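Local coordinates for protein lipolytic enzyme (Clostridium thermocellum, PDB 2VPT) that removes acetyl groups from xylan, acting as the family 3 carbohydrate esterase domain of a longer cellulosomal protein, at residues Phe88-Gly93 with Phe124-Tyr129; Tyr157-Ser162 with Ala188-Lys193; Gln70-Ile75 with Ser108-Gln113. All coordinates share one frame; numbering follows the deposited sequence.

Interaction 1 of 3, residues Phe88-Gly93 with Phe124-Tyr129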
# COMPACT_ATOMS: atom_id res chain seq x y z
N PHE A 88 -3.24 -16.06 7.77
CA PHE A 88 -3.76 -15.15 8.76
C PHE A 88 -4.89 -14.38 8.09
O PHE A 88 -4.63 -13.46 7.31
CB PHE A 88 -2.70 -14.13 9.22
CG PHE A 88 -1.60 -14.67 10.10
CD1 PHE A 88 -1.65 -15.90 10.73
CD2 PHE A 88 -0.49 -13.86 10.33
CE1 PHE A 88 -0.60 -16.31 11.56
CE2 PHE A 88 0.55 -14.27 11.16
CZ PHE A 88 0.48 -15.49 11.77
N LEU A 89 -6.13 -14.75 8.37
CA LEU A 89 -7.29 -14.16 7.70
C LEU A 89 -7.96 -13.13 8.60
O LEU A 89 -8.32 -13.42 9.73
CB LEU A 89 -8.27 -15.27 7.31
CG LEU A 89 -9.53 -14.82 6.56
CD1 LEU A 89 -9.17 -14.24 5.21
CD2 LEU A 89 -10.50 -15.97 6.40
N TRP A 90 -8.14 -11.93 8.08
CA TRP A 90 -8.75 -10.84 8.83
C TRP A 90 -9.62 -10.07 7.85
O TRP A 90 -9.14 -9.22 7.09
CB TRP A 90 -7.66 -9.97 9.47
CG TRP A 90 -8.18 -8.90 10.38
CD1 TRP A 90 -9.45 -8.76 10.84
CD2 TRP A 90 -7.43 -7.83 10.96
NE1 TRP A 90 -9.55 -7.66 11.64
CE2 TRP A 90 -8.31 -7.08 11.75
CE3 TRP A 90 -6.09 -7.43 10.88
CZ2 TRP A 90 -7.90 -5.96 12.45
CZ3 TRP A 90 -5.70 -6.32 11.60
CH2 TRP A 90 -6.59 -5.60 12.36
N ILE A 91 -10.93 -10.38 7.86
CA ILE A 91 -11.80 -9.92 6.79
C ILE A 91 -13.25 -9.83 7.24
O ILE A 91 -13.67 -10.50 8.19
CB ILE A 91 -11.65 -10.87 5.58
CG1 ILE A 91 -12.09 -10.25 4.26
CG2 ILE A 91 -12.33 -12.20 5.84
CD1 ILE A 91 -11.22 -9.10 3.77
N GLY A 92 -14.01 -8.96 6.56
CA GLY A 92 -15.47 -8.87 6.73
C GLY A 92 -15.96 -7.54 7.24
O GLY A 92 -17.16 -7.27 7.19
N GLY A 93 -15.07 -6.68 7.70
CA GLY A 93 -15.45 -5.37 8.15
C GLY A 93 -16.08 -4.56 7.03
O GLY A 93 -17.02 -3.80 7.26
N PHE A 124 -5.78 -19.09 10.77
CA PHE A 124 -6.15 -18.21 11.86
C PHE A 124 -7.14 -17.19 11.34
O PHE A 124 -6.93 -16.62 10.27
CB PHE A 124 -4.92 -17.50 12.43
CG PHE A 124 -3.97 -18.43 13.13
CD1 PHE A 124 -4.17 -18.73 14.45
CD2 PHE A 124 -2.92 -19.03 12.47
CE1 PHE A 124 -3.33 -19.59 15.12
CE2 PHE A 124 -2.07 -19.91 13.14
CZ PHE A 124 -2.28 -20.17 14.47
N VAL A 125 -8.21 -16.98 12.09
CA VAL A 125 -9.28 -16.05 11.74
C VAL A 125 -9.41 -15.03 12.86
O VAL A 125 -9.66 -15.41 14.01
CB VAL A 125 -10.61 -16.77 11.52
CG1 VAL A 125 -11.72 -15.76 11.19
CG2 VAL A 125 -10.46 -17.80 10.38
N ALA A 126 -9.28 -13.75 12.52
CA ALA A 126 -9.35 -12.65 13.48
C ALA A 126 -10.68 -11.90 13.47
O ALA A 126 -11.31 -11.76 12.42
CB ALA A 126 -8.22 -11.66 13.22
N ASP A 127 -11.07 -11.40 14.64
CA ASP A 127 -12.05 -10.32 14.70
C ASP A 127 -11.35 -8.95 14.70
O ASP A 127 -10.13 -8.88 14.49
CB ASP A 127 -13.07 -10.53 15.84
CG ASP A 127 -12.51 -10.31 17.22
OD1 ASP A 127 -11.29 -10.09 17.37
OD2 ASP A 127 -13.32 -10.37 18.18
N TYR A 128 -12.10 -7.86 14.89
CA TYR A 128 -11.58 -6.50 14.78
C TYR A 128 -11.45 -5.81 16.13
O TYR A 128 -12.18 -6.08 17.08
CB TYR A 128 -12.49 -5.66 13.87
CG TYR A 128 -12.41 -6.01 12.41
CD1 TYR A 128 -11.72 -5.21 11.53
CD2 TYR A 128 -13.03 -7.16 11.90
CE1 TYR A 128 -11.65 -5.52 10.18
CE2 TYR A 128 -12.95 -7.48 10.57
CZ TYR A 128 -12.24 -6.66 9.71
OH TYR A 128 -12.18 -6.98 8.36
N TYR A 129 -10.50 -4.89 16.20
CA TYR A 129 -10.50 -3.91 17.29
C TYR A 129 -11.86 -3.19 17.24
O TYR A 129 -12.47 -3.06 16.18
CB TYR A 129 -9.32 -2.93 17.14
CG TYR A 129 -9.26 -2.23 15.81
CD1 TYR A 129 -9.85 -0.98 15.64
CD2 TYR A 129 -8.64 -2.82 14.70
CE1 TYR A 129 -9.82 -0.33 14.42
CE2 TYR A 129 -8.61 -2.18 13.47
CZ TYR A 129 -9.20 -0.93 13.34
OH TYR A 129 -9.16 -0.27 12.13
O HOH W 1 -11.84 -12.37 9.76
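Phe88-Leu89 and Phe124-Val125 pair as parallel strands. Two nearly straight backbone hydrogen bonds join them, Leu89 N to Phe124 O (2.8 Å) and Ala126 N to Leu89 O (3.0 Å). Past the ladder the strands part, and a water bridges them, accepting from Ile91 N (2.9 Å) and donating to Ala126 O.

Aromatic contacts lie at both ends of the ladder. The Trp90 indole swings out with CG anti to the backbone N (chi1 -174°) and sets its pyrrole edge on the face of Tyr128, Trp90 NE1 standing 3.1 Å above the Tyr128 ring plane, over its centre, with planes at 52°. Ala126 CB lies over one indole face in a CH-pi contact, while Trp90 CZ2 and Tyr129 CD2 meet edge to edge at 3.9 Å. At the other end, Phe88 and Phe124 run side by side, Phe88 CE1 3.7 Å from Phe124 CD2.

One polar side-chain bond closes the contact: Gly93 N donates to Tyr128 OH (3.0 Å), a hydroxyl also hydrogen-bonded to Asp13. Tyr128 thus ties the start of helix 93-99 to the Gly-Asp-Ser loop. Neighbouring parallel strands whose C-terminal loops converge in this way, one carrying Gly-x-Asn-Asp, are characteristic of the SGNH hydrolase fold and border its probable active site.

Interaction 2 of 3, residues Tyr157-Ser162 with Ala188-Lys193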
# COMPACT_ATOMS: atom_id res chain seq x y z
N TYR A 157 -8.29 -21.49 13.98
CA TYR A 157 -8.11 -20.94 15.32
C TYR A 157 -8.51 -19.48 15.31
O TYR A 157 -8.21 -18.77 14.36
CB TYR A 157 -6.64 -21.09 15.74
CG TYR A 157 -6.17 -22.52 15.64
CD1 TYR A 157 -6.42 -23.42 16.68
CD2 TYR A 157 -5.53 -22.99 14.50
CE1 TYR A 157 -6.01 -24.75 16.58
CE2 TYR A 157 -5.12 -24.32 14.40
CZ TYR A 157 -5.38 -25.19 15.44
OH TYR A 157 -4.98 -26.52 15.35
N PHE A 158 -9.17 -19.05 16.38
CA PHE A 158 -9.66 -17.69 16.53
C PHE A 158 -8.59 -16.81 17.16
O PHE A 158 -7.95 -17.17 18.13
CB PHE A 158 -10.93 -17.71 17.40
CG PHE A 158 -11.51 -16.35 17.69
CD1 PHE A 158 -11.84 -15.47 16.66
CD2 PHE A 158 -11.77 -15.97 18.98
CE1 PHE A 158 -12.39 -14.24 16.95
CE2 PHE A 158 -12.32 -14.74 19.27
CZ PHE A 158 -12.63 -13.87 18.25
N VAL A 159 -8.42 -15.62 16.60
CA VAL A 159 -7.52 -14.61 17.12
C VAL A 159 -8.36 -13.43 17.57
O VAL A 159 -8.94 -12.71 16.75
CB VAL A 159 -6.48 -14.19 16.07
CG1 VAL A 159 -5.58 -13.08 16.63
CG2 VAL A 159 -5.67 -15.41 15.61
N LYS A 160 -8.47 -13.26 18.88
CA LYS A 160 -9.36 -12.25 19.44
C LYS A 160 -8.70 -10.88 19.50
O LYS A 160 -8.38 -10.36 20.56
CB LYS A 160 -9.82 -12.69 20.84
CG LYS A 160 -10.98 -11.87 21.38
CD LYS A 160 -11.49 -12.39 22.71
CE LYS A 160 -12.29 -11.37 23.46
NZ LYS A 160 -13.06 -12.00 24.57
N LEU A 161 -8.53 -10.25 18.34
CA LEU A 161 -8.01 -8.89 18.29
C LEU A 161 -8.87 -7.90 19.07
O LEU A 161 -8.38 -6.86 19.53
CB LEU A 161 -7.83 -8.43 16.84
CG LEU A 161 -6.88 -9.27 15.98
CD1 LEU A 161 -6.74 -8.69 14.59
CD2 LEU A 161 -5.51 -9.41 16.64
N SER A 162 -10.15 -8.22 19.23
CA SER A 162 -11.05 -7.35 20.00
C SER A 162 -10.72 -7.26 21.49
O SER A 162 -11.28 -6.39 22.17
CB SER A 162 -12.50 -7.79 19.83
OG SER A 162 -12.70 -9.11 20.30
N ALA A 188 -0.37 -6.67 16.73
CA ALA A 188 0.70 -7.64 16.54
C ALA A 188 0.92 -8.52 17.77
O ALA A 188 1.14 -9.72 17.66
CB ALA A 188 2.00 -6.93 16.18
N ASN A 189 0.87 -7.89 18.94
CA ASN A 189 1.05 -8.65 20.19
C ASN A 189 -0.04 -9.68 20.43
O ASN A 189 0.23 -10.75 20.96
CB ASN A 189 1.30 -7.72 21.36
CG ASN A 189 2.77 -7.29 21.41
OD1 ASN A 189 3.16 -6.30 20.82
ND2 ASN A 189 3.60 -8.09 22.06
N ILE A 190 -1.27 -9.37 19.99
CA ILE A 190 -2.37 -10.32 20.13
C ILE A 190 -2.23 -11.45 19.11
O ILE A 190 -2.42 -12.61 19.44
CB ILE A 190 -3.73 -9.61 20.04
CG1 ILE A 190 -3.87 -8.55 21.14
CG2 ILE A 190 -4.87 -10.64 20.13
CD1 ILE A 190 -5.00 -7.58 20.93
N TRP A 191 -1.88 -11.14 17.85
CA TRP A 191 -1.56 -12.22 16.93
C TRP A 191 -0.50 -13.15 17.53
O TRP A 191 -0.62 -14.37 17.43
CB TRP A 191 -1.02 -11.69 15.60
CG TRP A 191 -2.04 -11.12 14.63
CD1 TRP A 191 -2.29 -9.81 14.41
CD2 TRP A 191 -2.92 -11.85 13.75
NE1 TRP A 191 -3.27 -9.66 13.45
CE2 TRP A 191 -3.67 -10.90 13.03
CE3 TRP A 191 -3.15 -13.20 13.50
CZ2 TRP A 191 -4.63 -11.27 12.08
CZ3 TRP A 191 -4.11 -13.57 12.56
CH2 TRP A 191 -4.82 -12.60 11.86
N TYR A 192 0.56 -12.57 18.09
CA TYR A 192 1.61 -13.38 18.68
C TYR A 192 1.04 -14.30 19.76
O TYR A 192 1.28 -15.50 19.74
CB TYR A 192 2.72 -12.48 19.24
CG TYR A 192 3.88 -13.26 19.85
CD1 TYR A 192 4.99 -13.60 19.09
CD2 TYR A 192 3.84 -13.66 21.18
CE1 TYR A 192 6.04 -14.31 19.65
CE2 TYR A 192 4.89 -14.35 21.74
CZ TYR A 192 5.97 -14.68 20.97
OH TYR A 192 7.02 -15.38 21.54
N LYS A 193 0.30 -13.72 20.68
CA LYS A 193 -0.33 -14.50 21.77
C LYS A 193 -1.06 -15.74 21.26
O LYS A 193 -0.91 -16.84 21.80
CB LYS A 193 -1.27 -13.59 22.56
CG LYS A 193 -2.14 -14.30 23.60
CD LYS A 193 -3.00 -13.31 24.35
CE LYS A 193 -4.00 -14.04 25.24
NZ LYS A 193 -4.87 -13.11 25.96
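The Trp191 indole receives Val159 and Leu161 on one face, while the ring of Phe88 stacks from the opposite side and Tyr27 adds a further stack. Val159 CG1 sits above the six-membered ring, 4.3 Å from its centroid, and Leu161 CD2 above the five-membered ring, 4.1 Å from its centroid, two CH-pi contacts that together span the bicycle. The second methyl of each residue reaches the rim: Val159 CG2 is 3.9 Å from Trp191 CZ3, and Leu161 CD1 is 3.8 Å from Trp191 NE1. This is the helix-on-sheet packing of an alpha/beta/alpha sandwich, in which the long C-terminal helix 181-203 lies against the end of strand 156-159, the strand next to 122-126.

Ile190, one residue earlier on the helix, extends the apolar layer toward the surface. Its CG2 branch, anti to the backbone N, points at the turn that follows the strand, coming 3.8 Å from Leu161 CD2 and 3.5 Å from Lys160 O, while Ile190 CD1 lies against Leu161 O. No hydrogen bond crosses between the two segments, so the fit rests on methyl groups and the indole. Nearby polar links lie outside this patch: Lys193 forms a salt bridge with Glu163, and Ser162 OG is hydrogen-bonded to Asp127.

The backbone bend that brings Leu161 round to the helix is an inverse gamma turn centred on Lys160, closed by a weak hydrogen bond from Leu161 N to Val159 O at 3.0 Å.

Interaction 3 of 3, residues Gln70-Ile75 with Ser108-Gln113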
# COMPACT_ATOMS: atom_id res chain seq x y z
N GLN A 70 -14.95 -10.69 -2.52
CA GLN A 70 -13.84 -10.31 -3.38
C GLN A 70 -12.59 -11.14 -3.07
O GLN A 70 -11.89 -11.58 -3.97
CB GLN A 70 -13.55 -8.83 -3.24
CG GLN A 70 -14.67 -7.94 -3.71
CD GLN A 70 -14.26 -6.53 -3.51
OE1 GLN A 70 -14.30 -6.01 -2.42
NE2 GLN A 70 -13.74 -5.91 -4.57
N ILE A 71 -12.31 -11.34 -1.79
CA ILE A 71 -11.27 -12.26 -1.38
C ILE A 71 -11.56 -13.66 -1.93
O ILE A 71 -10.69 -14.29 -2.54
CB ILE A 71 -11.12 -12.32 0.15
CG1 ILE A 71 -10.67 -10.96 0.71
CG2 ILE A 71 -10.16 -13.43 0.56
CD1 ILE A 71 -9.21 -10.53 0.39
N ALA A 72 -12.79 -14.15 -1.74
CA ALA A 72 -13.14 -15.51 -2.16
C ALA A 72 -12.97 -15.71 -3.68
O ALA A 72 -12.61 -16.80 -4.14
CB ALA A 72 -14.60 -15.83 -1.76
N SER A 73 -13.23 -14.64 -4.43
CA SER A 73 -13.13 -14.68 -5.87
C SER A 73 -11.70 -14.94 -6.38
O SER A 73 -11.51 -15.43 -7.50
CB SER A 73 -13.70 -13.38 -6.43
OG SER A 73 -14.00 -13.48 -7.80
N ASN A 74 -10.69 -14.62 -5.56
CA ASN A 74 -9.30 -14.70 -5.99
C ASN A 74 -8.39 -15.59 -5.13
O ASN A 74 -7.32 -15.96 -5.59
CB ASN A 74 -8.72 -13.29 -6.04
CG ASN A 74 -9.47 -12.43 -6.99
OD1 ASN A 74 -9.42 -12.64 -8.21
ND2 ASN A 74 -10.24 -11.49 -6.46
N ILE A 75 -8.81 -15.96 -3.93
CA ILE A 75 -7.89 -16.59 -2.99
C ILE A 75 -7.39 -17.97 -3.46
O ILE A 75 -6.29 -18.39 -3.11
CB ILE A 75 -8.52 -16.68 -1.60
CG1 ILE A 75 -7.45 -16.95 -0.53
CG2 ILE A 75 -9.66 -17.68 -1.58
CD1 ILE A 75 -7.93 -16.70 0.89
N SER A 108 -17.95 -18.12 6.80
CA SER A 108 -17.99 -19.56 6.98
C SER A 108 -17.62 -20.26 5.69
O SER A 108 -16.82 -21.19 5.67
CB SER A 108 -19.41 -19.99 7.41
OG SER A 108 -19.45 -21.39 7.66
N ASN A 109 -18.20 -19.80 4.58
CA ASN A 109 -17.93 -20.39 3.28
C ASN A 109 -16.48 -20.16 2.82
O ASN A 109 -15.89 -21.03 2.19
CB ASN A 109 -18.91 -19.87 2.22
CG ASN A 109 -20.32 -20.35 2.44
OD1 ASN A 109 -20.56 -21.31 3.19
ND2 ASN A 109 -21.27 -19.66 1.82
N LEU A 110 -15.94 -18.98 3.12
CA LEU A 110 -14.55 -18.69 2.78
C LEU A 110 -13.58 -19.60 3.54
O LEU A 110 -12.62 -20.07 2.95
CB LEU A 110 -14.26 -17.21 3.04
CG LEU A 110 -12.80 -16.77 2.84
CD1 LEU A 110 -12.31 -17.10 1.43
CD2 LEU A 110 -12.70 -15.28 3.10
N ILE A 111 -13.84 -19.85 4.81
CA ILE A 111 -13.02 -20.79 5.59
C ILE A 111 -13.05 -22.17 4.93
O ILE A 111 -12.02 -22.78 4.71
CB ILE A 111 -13.49 -20.87 7.07
CG1 ILE A 111 -13.20 -19.53 7.79
CG2 ILE A 111 -12.84 -22.05 7.80
CD1 ILE A 111 -13.97 -19.36 9.08
N ASP A 112 -14.25 -22.64 4.60
CA ASP A 112 -14.38 -23.94 3.94
C ASP A 112 -13.62 -23.98 2.62
O ASP A 112 -12.95 -24.95 2.31
CB ASP A 112 -15.85 -24.27 3.66
CG ASP A 112 -16.67 -24.54 4.92
OD1 ASP A 112 -16.09 -24.63 6.02
OD2 ASP A 112 -17.91 -24.65 4.79
N GLN A 113 -13.73 -22.89 1.86
CA GLN A 113 -13.06 -22.79 0.57
C GLN A 113 -11.54 -22.90 0.69
O GLN A 113 -10.89 -23.58 -0.09
CB GLN A 113 -13.43 -21.46 -0.09
CG GLN A 113 -12.80 -21.25 -1.46
CD GLN A 113 -13.13 -19.88 -2.04
OE1 GLN A 113 -14.06 -19.23 -1.60
NE2 GLN A 113 -12.37 -19.46 -3.03
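Two helices on the same side of the central sheet of this SGNH-type alpha/beta/alpha sandwich meet where Ala72 faces Leu110. Both belong to beta-alpha-beta connections: helix 68-82 leads into strand 86-90, and helix 104-117 into strand 122-126. Their short segments run almost in parallel, at 13°, with axes 10.3 Å apart. The small side chain of Ala72 lets Leu110 come close, with the two CA atoms 6.0 Å apart.

Leu110 fills the sheet-facing part of the groove. Its two methyls divide the partners, CD2 meeting Ile71 CG2 at 4.0 Å and CD1 touching both Ala72 CA and Ile75 CG2. Ile71 and Leu110 in turn rest on Ile91, and Ile71 and Ile75 on Val11 of strand 5-12, which joins the helix pair to the sheet beneath.

Farther from the sheet the contact turns polar. Gln113 is extended through CD, its CG anti to the backbone N (chi1 -179°), and stretches across to the other helix, ending with its amide against both Ala72 and Ile75. There OE1 lies 3.4 Å from Ala72 CB and NE2 packs on Ile75 CG2. The same NE2 is also hydrogen-bonded to Asn76 OD1, so two acceptors on helix 68-82 fix the amide's rotation. Toward the backbone the bond is nearly straight: Gln113 NE2 donates to a lone pair of Ala72 O in the carbonyl plane, at 2.9 Å with an N-H...O angle of 171°.

Overall arrangement
Interaction 1 lies in the central sheet, and interactions 2 and 3 lie on opposite sides of the chain's centre, their own centres about 21 Å apart and without touching. Interaction 2 shares the sheet with interaction 1: strand 156-159 is the neighbour of 122-126, and Asp127 reaches Ser162. Interaction 3 meets interaction 1 through Ile91 on Ile71 and Leu89 on Leu110, its helices preceding strands 86-90 and 122-126 in the chain. Chemistry follows position. The wholly buried strand pair relies on backbone bonds, aromatic rings and a bridging water; the contact of 157-162 with 188-193 is methyl and indole packing, with no hydrogen bond across it; the helix pair, nearer the surface, joins a small apolar patch to one glutamine bond.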